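Local structure of N-acetyltransferase domain-containing protein (Xanthomonas campestris pv. campestris, 2OZH) at residues A[17-22]-A[36-41]; A[44-49]-A[98-103]; A[60-63]-A[69-72]. The protein is a putative acetyltransferase of the GNAT family that probably transfers acyl groups, other than amino-acyl groups, to an acceptor. All blocks are in the same frame, centred on the assembly; numbering follows the deposited sequence.

Contact 3 lies within the mixed β-sheet of the GNAT fold, contact 1 packs helices against one face of it, and contact 2 joins strand 46-52 to the loop after helix 86-96, on the other face. Contact 1 comes first along the chain and pairs helices 16-26 and 35-43; its A41 packs on R61 of contact 3, centres about 16 Å apart. Contact 2 opens directly after it, and contact 3, the hairpin of strands 55-64 and 69-77, comes between its two halves in sequence, about 7 Å away centre to centre. V62 and F48 look toward helix 86-96, L46 toward the loop that follows, R61 toward helix 35-43. All three contacts also reach the second subunit.

Contact 1 of 3, residues A[17-22]-A[36-41]; sequences GLIHRT and ALVQRA
V38 reaches across from helix 35-43 and spreads its two methyls over I19 and H20 of helix 16-26. The link between the segments is purely dispersive. CG1 of V38, swung anti to its own backbone N (chi1 173°), meets CG2 of I19 at 4.1 Å, the two side chains passing each other at a slant. The other methyl, CG2, lies 4.0 Å from CD2 of H20, and here the side chains stand roughly at right angles, with the methyl approaching the imidazole obliquely. It also lies 4.2 Å from CA of the same histidine. Of the CA atoms of the two segments, those of H20 and V38 lie nearest each other, 6.2 Å apart.

The polar bonds lie elsewhere: H20 NE2 makes a weak hydrogen bond to I33 O, in the loop before helix 35-43, which may help to orient the ring.

I19 packs further on I42 and on F59 of strand 55-64, which places this helix pair against the sheet; in the GNAT fold such a pair connects the first two strands. With little but the methyls of V38 and I19 and the ring and CA carbons of H20 meeting here, the chemistry implies a small apolar contact, without a directional bond between the segments.

Contact 2 of 3, residues A[44-49]-A[98-103]; sequences HSLCFG and PDLQGL. With EDO (1,2-ethanediol), chain H; EDO (1,2-ethanediol), chain G.
L46 and L100 reach toward each other tip to tip, and F48 closes in beside them. Taken in order, the first segment starts at H44, the first residue to leave helical geometry after helix 35-43. Its NE2 makes a weak hydrogen bond, 3.3 Å, to O2 of a 1,2-ethanediol (chain G) that probably came from the crystallisation liquor, and its ring stands edge-to-face to Y66 of the second subunit. At S45 the hydroxyl OG is held twice, by A41 O and by R61 NH1, tying the turn to both the preceding helix and the next strand.

The strand begins at L46. Its CG lies anti to the backbone N (chi1 179°), and this carries CD2 out to L100, 4.0 Å from CD1 and 4.1 Å from CG. C47 faces the other side of the sheet, packing on F59 and R61. F48 comes back to the L100 side, where its ring carbon CZ lies 4.3 Å from L100 CD1, with the methyl oblique to the ring. G49 continues the strand by backbone hydrogen bonding to S8.

Beyond L100 the loop turns at G102, whose positive phi suits glycine; G102 N donates to O1 of a second ethanediol (chain H) at 2.8 Å, and Q101 OE1 accepts a weak bond from that same oxygen.

F48 and L100 both also touch V94 of helix 86-96, while L46 and F48 pair through their backbones with V62 and A60. The leucine contact thus fills the place where the loop leaving this helix passes over strands 46-52 and 55-64.

Contact 3 of 3, residues A[60-63]-A[69-72]; sequences ARVI and FAYL
V62 and L72 face each other in an antiparallel β-hairpin, strand 55-64 with strand 69-77, at the middle of the GNAT sheet. They form a non-hydrogen-bonded pair, and the neighbouring pair, I63 with Y71, is hydrogen-bonded: I63 N donates to Y71 O at 2.9 Å, and Y71 N returns a bond to I63 O at 2.8 Å. The segments run 151° apart in direction.

The V62 side chain can be followed outward. CB stands near Y71 O. CG1, anti to the backbone N (chi1 177°), bends toward A70 and rests 3.8 Å from A70 CB, just as close to Y71 O. CG2 takes the other branch and meets CD1 of L72 at 3.9 Å, the two side chains meeting at an oblique angle. V62 therefore touches A70 and L72, two residues apart on the partner strand, one with each methyl. A60 and L72 extend this apolar face, which M91 and V94 of helix 86-96 cover; in relatives, the loop before the equivalent helix holds the pyrophosphate of acetyl-CoA.

On the opposite face I63 and Y71 lie side by side, pointing the same way, and CD1 of I63 comes to the edge of the tyrosine ring at CD2, 4.2 Å away. F69 and Y71 stack with Y71 and F69 of the second subunit, so this face of the hairpin is part of the dimer interface. R61 also points there: its guanidinium forms salt bridges with D74 of its own chain and D65 of the second subunit.

One water bridges the two strands, donating to R61 O at 2.8 Å and to Y71 O at 3.2 Å.

Contact 1 of 3, residues A[17-22]-A[36-41]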
loop_
_atom_site.group_PDB
_atom_site.type_symbol
_atom_site.label_atom_id
_atom_site.label_comp_id
_atom_site.label_asym_id
_atom_site.label_seq_id
_atom_site.Cartn_x
_atom_site.Cartn_y
_atom_site.Cartn_z
ATOM N N GLY A 17 7.117 -2.286 21.940
ATOM C CA GLY A 17 7.290 -3.641 22.457
ATOM C C GLY A 17 5.981 -4.372 22.541
ATOM O O GLY A 17 5.900 -5.567 22.226
ATOM N N LEU A 18 4.937 -3.700 23.020
ATOM C CA LEU A 18 3.614 -4.327 23.044
ATOM C C LEU A 18 3.158 -4.726 21.645
ATOM O O LEU A 18 2.585 -5.811 21.450
ATOM C CB LEU A 18 2.586 -3.362 23.659
ATOM C CG LEU A 18 1.127 -3.816 23.595
ATOM C CD1 LEU A 18 0.821 -4.915 24.546
ATOM C CD2 LEU A 18 0.183 -2.636 23.776
ATOM N N ILE A 19 3.337 -3.838 20.673
ATOM C CA ILE A 19 2.905 -4.115 19.334
ATOM C C ILE A 19 3.693 -5.296 18.787
ATOM O O ILE A 19 3.143 -6.176 18.141
ATOM C CB ILE A 19 3.067 -2.858 18.441
ATOM C CG1 ILE A 19 2.138 -1.744 18.891
ATOM C CG2 ILE A 19 2.844 -3.205 16.972
ATOM C CD1 ILE A 19 2.573 -0.397 18.344
ATOM N N HIS A 20 5.003 -5.282 18.957
ATOM C CA HIS A 20 5.843 -6.376 18.518
ATOM C C HIS A 20 5.419 -7.704 19.126
ATOM O O HIS A 20 5.255 -8.702 18.413
ATOM C CB HIS A 20 7.300 -6.071 18.868
ATOM C CG HIS A 20 8.264 -7.181 18.594
ATOM N ND1 HIS A 20 9.333 -7.418 19.433
ATOM C CD2 HIS A 20 8.331 -8.099 17.604
ATOM C CE1 HIS A 20 10.006 -8.466 18.965
ATOM N NE2 HIS A 20 9.440 -8.875 17.839
ATOM N N ARG A 21 5.253 -7.755 20.434
ATOM C CA ARG A 21 4.856 -9.012 21.074
ATOM C C ARG A 21 3.515 -9.490 20.554
ATOM O O ARG A 21 3.322 -10.667 20.272
ATOM C CB ARG A 21 4.814 -8.829 22.603
ATOM C CG ARG A 21 6.188 -8.591 23.239
ATOM C CD ARG A 21 6.112 -7.901 24.692
ATOM N NE ARG A 21 7.450 -7.410 25.004
ATOM C CZ ARG A 21 7.804 -6.197 25.312
ATOM N NH1 ARG A 21 6.903 -5.230 25.560
ATOM N NH2 ARG A 21 9.091 -5.914 25.345
ATOM N N THR A 22 2.568 -8.565 20.446
ATOM C CA THR A 22 1.212 -8.901 19.997
ATOM C C THR A 22 1.227 -9.445 18.591
ATOM O O THR A 22 0.657 -10.509 18.303
ATOM C CB THR A 22 0.293 -7.688 20.114
ATOM O OG1 THR A 22 0.146 -7.306 21.494
ATOM C CG2 THR A 22 -1.087 -7.979 19.508
ATOM N N ALA A 36 12.863 -5.280 14.436
ATOM C CA ALA A 36 13.381 -4.255 13.538
ATOM C C ALA A 36 12.419 -4.005 12.414
ATOM O O ALA A 36 12.309 -2.860 11.928
ATOM C CB ALA A 36 14.749 -4.669 12.989
ATOM N N LEU A 37 11.683 -5.023 11.972
ATOM C CA LEU A 37 10.703 -4.843 10.915
ATOM C C LEU A 37 9.480 -4.131 11.437
ATOM O O LEU A 37 8.856 -3.338 10.737
ATOM C CB LEU A 37 10.279 -6.154 10.238
ATOM C CG LEU A 37 11.261 -6.790 9.303
ATOM C CD1 LEU A 37 10.544 -7.896 8.526
ATOM C CD2 LEU A 37 11.869 -5.734 8.336
ATOM N N VAL A 38 9.063 -4.450 12.663
ATOM C CA VAL A 38 7.945 -3.718 13.283
ATOM C C VAL A 38 8.286 -2.241 13.341
ATOM O O VAL A 38 7.466 -1.406 12.969
ATOM C CB VAL A 38 7.635 -4.289 14.696
ATOM C CG1 VAL A 38 6.604 -3.424 15.408
ATOM C CG2 VAL A 38 7.123 -5.715 14.580
ATOM N N GLN A 39 9.471 -1.908 13.822
ATOM C CA GLN A 39 9.855 -0.523 13.948
ATOM C C GLN A 39 9.909 0.165 12.597
ATOM O O GLN A 39 9.368 1.274 12.447
ATOM C CB GLN A 39 11.197 -0.370 14.644
ATOM C CG GLN A 39 11.542 1.105 14.919
ATOM C CD GLN A 39 10.716 1.737 16.008
ATOM O OE1 GLN A 39 10.811 1.325 17.172
ATOM N NE2 GLN A 39 9.933 2.743 15.671
ATOM N N ARG A 40 10.541 -0.482 11.617
ATOM C CA ARG A 40 10.622 0.112 10.285
ATOM C C ARG A 40 9.233 0.313 9.679
ATOM O O ARG A 40 8.930 1.362 9.094
ATOM C CB ARG A 40 11.493 -0.755 9.389
ATOM C CG ARG A 40 11.725 -0.181 8.001
ATOM C CD ARG A 40 12.824 -0.923 7.235
ATOM N NE ARG A 40 14.055 -0.901 8.019
ATOM C CZ ARG A 40 14.696 -1.960 8.523
ATOM N NH1 ARG A 40 14.315 -3.200 8.274
ATOM N NH2 ARG A 40 15.786 -1.759 9.270
ATOM N N ALA A 41 8.385 -0.686 9.821
ATOM C CA ALA A 41 7.038 -0.593 9.294
ATOM C C ALA A 41 6.324 0.600 9.883
ATOM O O ALA A 41 5.691 1.388 9.173
ATOM C CB ALA A 41 6.257 -1.873 9.618
#

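Contact 2 of 3, residues A[44-49]-A[98-103]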
loop_
_atom_site.group_PDB
_atom_site.type_symbol
_atom_site.label_atom_id
_atom_site.label_comp_id
_atom_site.label_asym_id
_atom_site.label_seq_id
_atom_site.Cartn_x
_atom_site.Cartn_y
_atom_site.Cartn_z
ATOM N N HIS A 44 7.266 4.063 8.659
ATOM C CA HIS A 44 6.839 4.395 7.289
ATOM C C HIS A 44 5.363 4.221 7.040
ATOM O O HIS A 44 4.908 4.132 5.896
ATOM C CB HIS A 44 7.672 3.589 6.289
ATOM C CG HIS A 44 9.105 3.940 6.337
ATOM N ND1 HIS A 44 9.597 5.085 5.755
ATOM C CD2 HIS A 44 10.146 3.328 6.956
ATOM C CE1 HIS A 44 10.897 5.143 5.994
ATOM N NE2 HIS A 44 11.253 4.104 6.725
ATOM N N SER A 45 4.584 4.210 8.110
ATOM C CA SER A 45 3.150 4.080 8.047
ATOM C C SER A 45 2.463 5.166 8.824
ATOM O O SER A 45 3.074 5.805 9.688
ATOM C CB SER A 45 2.714 2.738 8.672
ATOM O OG SER A 45 3.320 1.646 7.998
ATOM N N LEU A 46 1.170 5.336 8.557
ATOM C CA LEU A 46 0.286 6.151 9.364
ATOM C C LEU A 46 -0.386 5.227 10.357
ATOM O O LEU A 46 -1.168 4.351 10.013
ATOM C CB LEU A 46 -0.757 6.864 8.506
ATOM C CG LEU A 46 -1.761 7.745 9.250
ATOM C CD1 LEU A 46 -1.092 8.850 10.003
ATOM C CD2 LEU A 46 -2.745 8.346 8.245
ATOM N N CYS A 47 0.023 5.356 11.615
ATOM C CA CYS A 47 -0.369 4.429 12.658
ATOM C C CYS A 47 -1.361 5.081 13.597
ATOM O O CYS A 47 -1.251 6.274 13.909
ATOM C CB CYS A 47 0.828 3.958 13.470
ATOM S SG CYS A 47 2.092 3.107 12.503
ATOM N N PHE A 48 -2.329 4.282 14.038
ATOM C CA PHE A 48 -3.399 4.716 14.957
ATOM C C PHE A 48 -3.247 3.894 16.230
ATOM O O PHE A 48 -3.422 2.675 16.222
ATOM C CB PHE A 48 -4.780 4.476 14.323
ATOM C CG PHE A 48 -5.001 5.310 13.090
ATOM C CD1 PHE A 48 -4.422 4.961 11.894
ATOM C CD2 PHE A 48 -5.779 6.469 13.123
ATOM C CE1 PHE A 48 -4.600 5.747 10.765
ATOM C CE2 PHE A 48 -5.946 7.256 12.012
ATOM C CZ PHE A 48 -5.360 6.895 10.832
ATOM N N GLY A 49 -2.934 4.568 17.318
ATOM C CA GLY A 49 -2.875 3.901 18.607
ATOM C C GLY A 49 -4.057 4.286 19.446
ATOM O O GLY A 49 -4.487 5.432 19.435
ATOM N N PRO A 98 -7.591 13.232 7.789
ATOM C CA PRO A 98 -7.543 14.158 6.670
ATOM C C PRO A 98 -6.633 13.744 5.525
ATOM O O PRO A 98 -6.795 14.253 4.410
ATOM C CB PRO A 98 -7.044 15.464 7.311
ATOM C CG PRO A 98 -6.603 15.148 8.643
ATOM C CD PRO A 98 -7.181 13.844 9.061
ATOM N N ASP A 99 -5.685 12.855 5.763
ATOM C CA ASP A 99 -4.738 12.434 4.711
ATOM C C ASP A 99 -5.205 11.170 4.014
ATOM O O ASP A 99 -4.484 10.651 3.169
ATOM C CB ASP A 99 -3.335 12.261 5.282
ATOM C CG ASP A 99 -2.767 13.574 5.824
ATOM O OD1 ASP A 99 -3.055 14.646 5.249
ATOM O OD2 ASP A 99 -2.039 13.542 6.829
ATOM N N LEU A 100 -6.377 10.649 4.385
ATOM C CA LEU A 100 -6.933 9.432 3.805
ATOM C C LEU A 100 -8.287 9.636 3.141
ATOM O O LEU A 100 -9.087 8.709 2.997
ATOM C CB LEU A 100 -7.042 8.335 4.858
ATOM C CG LEU A 100 -5.761 7.926 5.568
ATOM C CD1 LEU A 100 -6.034 6.859 6.599
ATOM C CD2 LEU A 100 -4.721 7.393 4.604
ATOM N N GLN A 101 -8.532 10.872 2.703
ATOM C CA GLN A 101 -9.764 11.216 2.016
ATOM C C GLN A 101 -9.585 11.200 0.511
ATOM O O GLN A 101 -8.486 11.394 0.008
ATOM C CB GLN A 101 -10.245 12.616 2.434
ATOM C CG GLN A 101 -10.470 12.777 3.929
ATOM C CD GLN A 101 -11.408 11.745 4.478
ATOM O OE1 GLN A 101 -12.544 11.611 4.001
ATOM N NE2 GLN A 101 -10.952 10.960 5.460
ATOM N N GLY A 102 -10.670 10.928 -0.206
ATOM C CA GLY A 102 -10.631 10.981 -1.656
ATOM C C GLY A 102 -9.810 9.909 -2.339
ATOM O O GLY A 102 -9.417 10.073 -3.496
ATOM N N LEU A 103 -9.541 8.799 -1.654
ATOM C CA LEU A 103 -8.704 7.788 -2.235
ATOM C C LEU A 103 -9.463 6.965 -3.252
ATOM O O LEU A 103 -10.640 6.651 -3.036
ATOM C CB LEU A 103 -8.197 6.853 -1.122
ATOM C CG LEU A 103 -7.413 7.477 0.028
ATOM C CD1 LEU A 103 -7.041 6.423 1.047
ATOM C CD2 LEU A 103 -6.143 8.173 -0.468
HETATM C C1 EDO H . -13.380 9.363 1.283
HETATM O O1 EDO H . -13.251 10.753 0.932
HETATM C C2 EDO H . -14.551 8.766 0.536
HETATM O O2 EDO H . -14.165 7.775 -0.432
HETATM C C1 EDO G . 14.510 3.753 4.164
HETATM O O1 EDO G . 13.484 4.702 3.854
HETATM C C2 EDO G . 13.852 2.450 4.588
HETATM O O2 EDO G . 13.964 2.287 6.002
#

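Contact 3 of 3, residues A[60-63]-A[69-72]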
loop_
_atom_site.group_PDB
_atom_site.type_symbol
_atom_site.label_atom_id
_atom_site.label_comp_id
_atom_site.label_asym_id
_atom_site.label_seq_id
_atom_site.Cartn_x
_atom_site.Cartn_y
_atom_site.Cartn_z
ATOM N N ALA A 60 -4.031 0.158 14.837
ATOM C CA ALA A 60 -4.338 -0.059 13.421
ATOM C C ALA A 60 -3.290 0.657 12.627
ATOM O O ALA A 60 -2.774 1.679 13.056
ATOM C CB ALA A 60 -5.738 0.501 13.075
ATOM N N ARG A 61 -2.956 0.129 11.461
ATOM C CA ARG A 61 -1.855 0.657 10.682
ATOM C C ARG A 61 -2.237 0.804 9.214
ATOM O O ARG A 61 -2.820 -0.110 8.642
ATOM C CB ARG A 61 -0.612 -0.228 10.812
ATOM C CG ARG A 61 0.628 0.386 10.168
ATOM C CD ARG A 61 1.894 -0.310 10.612
ATOM N NE ARG A 61 1.993 -1.688 10.170
ATOM C CZ ARG A 61 2.574 -2.071 9.041
ATOM N NH1 ARG A 61 3.010 -1.183 8.163
ATOM N NH2 ARG A 61 2.741 -3.349 8.799
ATOM N N VAL A 62 -1.926 1.957 8.651
ATOM C CA VAL A 62 -2.251 2.260 7.268
ATOM C C VAL A 62 -0.976 2.576 6.481
ATOM O O VAL A 62 -0.168 3.396 6.899
ATOM C CB VAL A 62 -3.256 3.426 7.189
ATOM C CG1 VAL A 62 -3.545 3.809 5.728
ATOM C CG2 VAL A 62 -4.536 3.083 7.913
ATOM N N ILE A 63 -0.802 1.945 5.323
ATOM C CA ILE A 63 0.273 2.260 4.402
ATOM C C ILE A 63 -0.411 2.991 3.232
ATOM O O ILE A 63 -1.315 2.443 2.619
ATOM C CB ILE A 63 0.967 1.002 3.901
ATOM C CG1 ILE A 63 1.511 0.201 5.090
ATOM C CG2 ILE A 63 2.091 1.368 2.954
ATOM C CD1 ILE A 63 2.042 -1.163 4.699
ATOM N N PHE A 69 -4.168 5.717 -2.791
ATOM C CA PHE A 69 -4.211 4.334 -2.352
ATOM C C PHE A 69 -3.878 4.235 -0.886
ATOM O O PHE A 69 -2.997 4.941 -0.394
ATOM C CB PHE A 69 -3.170 3.501 -3.115
ATOM C CG PHE A 69 -3.068 2.082 -2.617
ATOM C CD1 PHE A 69 -3.904 1.082 -3.085
ATOM C CD2 PHE A 69 -2.110 1.741 -1.656
ATOM C CE1 PHE A 69 -3.798 -0.204 -2.577
ATOM C CE2 PHE A 69 -2.017 0.465 -1.174
ATOM C CZ PHE A 69 -2.857 -0.510 -1.642
ATOM N N ALA A 70 -4.580 3.347 -0.182
ATOM C CA ALA A 70 -4.196 2.967 1.180
ATOM C C ALA A 70 -4.452 1.487 1.392
ATOM O O ALA A 70 -5.355 0.913 0.792
ATOM C CB ALA A 70 -4.961 3.762 2.224
ATOM N N TYR A 71 -3.674 0.919 2.319
ATOM C CA TYR A 71 -3.797 -0.466 2.743
ATOM C C TYR A 71 -3.861 -0.482 4.265
ATOM O O TYR A 71 -3.019 0.126 4.911
ATOM C CB TYR A 71 -2.584 -1.294 2.246
ATOM C CG TYR A 71 -2.507 -2.690 2.808
ATOM C CD1 TYR A 71 -3.347 -3.696 2.374
ATOM C CD2 TYR A 71 -1.610 -2.967 3.781
ATOM C CE1 TYR A 71 -3.258 -4.986 2.947
ATOM C CE2 TYR A 71 -1.524 -4.234 4.363
ATOM C CZ TYR A 71 -2.338 -5.208 3.926
ATOM O OH TYR A 71 -2.236 -6.471 4.550
ATOM N N LEU A 72 -4.846 -1.172 4.819
ATOM C CA LEU A 72 -5.045 -1.318 6.255
ATOM C C LEU A 72 -4.559 -2.671 6.695
ATOM O O LEU A 72 -4.891 -3.679 6.118
ATOM C CB LEU A 72 -6.538 -1.200 6.549
ATOM C CG LEU A 72 -6.989 -1.357 8.001
ATOM C CD1 LEU A 72 -6.490 -0.176 8.847
ATOM C CD2 LEU A 72 -8.512 -1.527 8.095
HETATM O O HOH W 1 -1.126 -1.487 6.852
#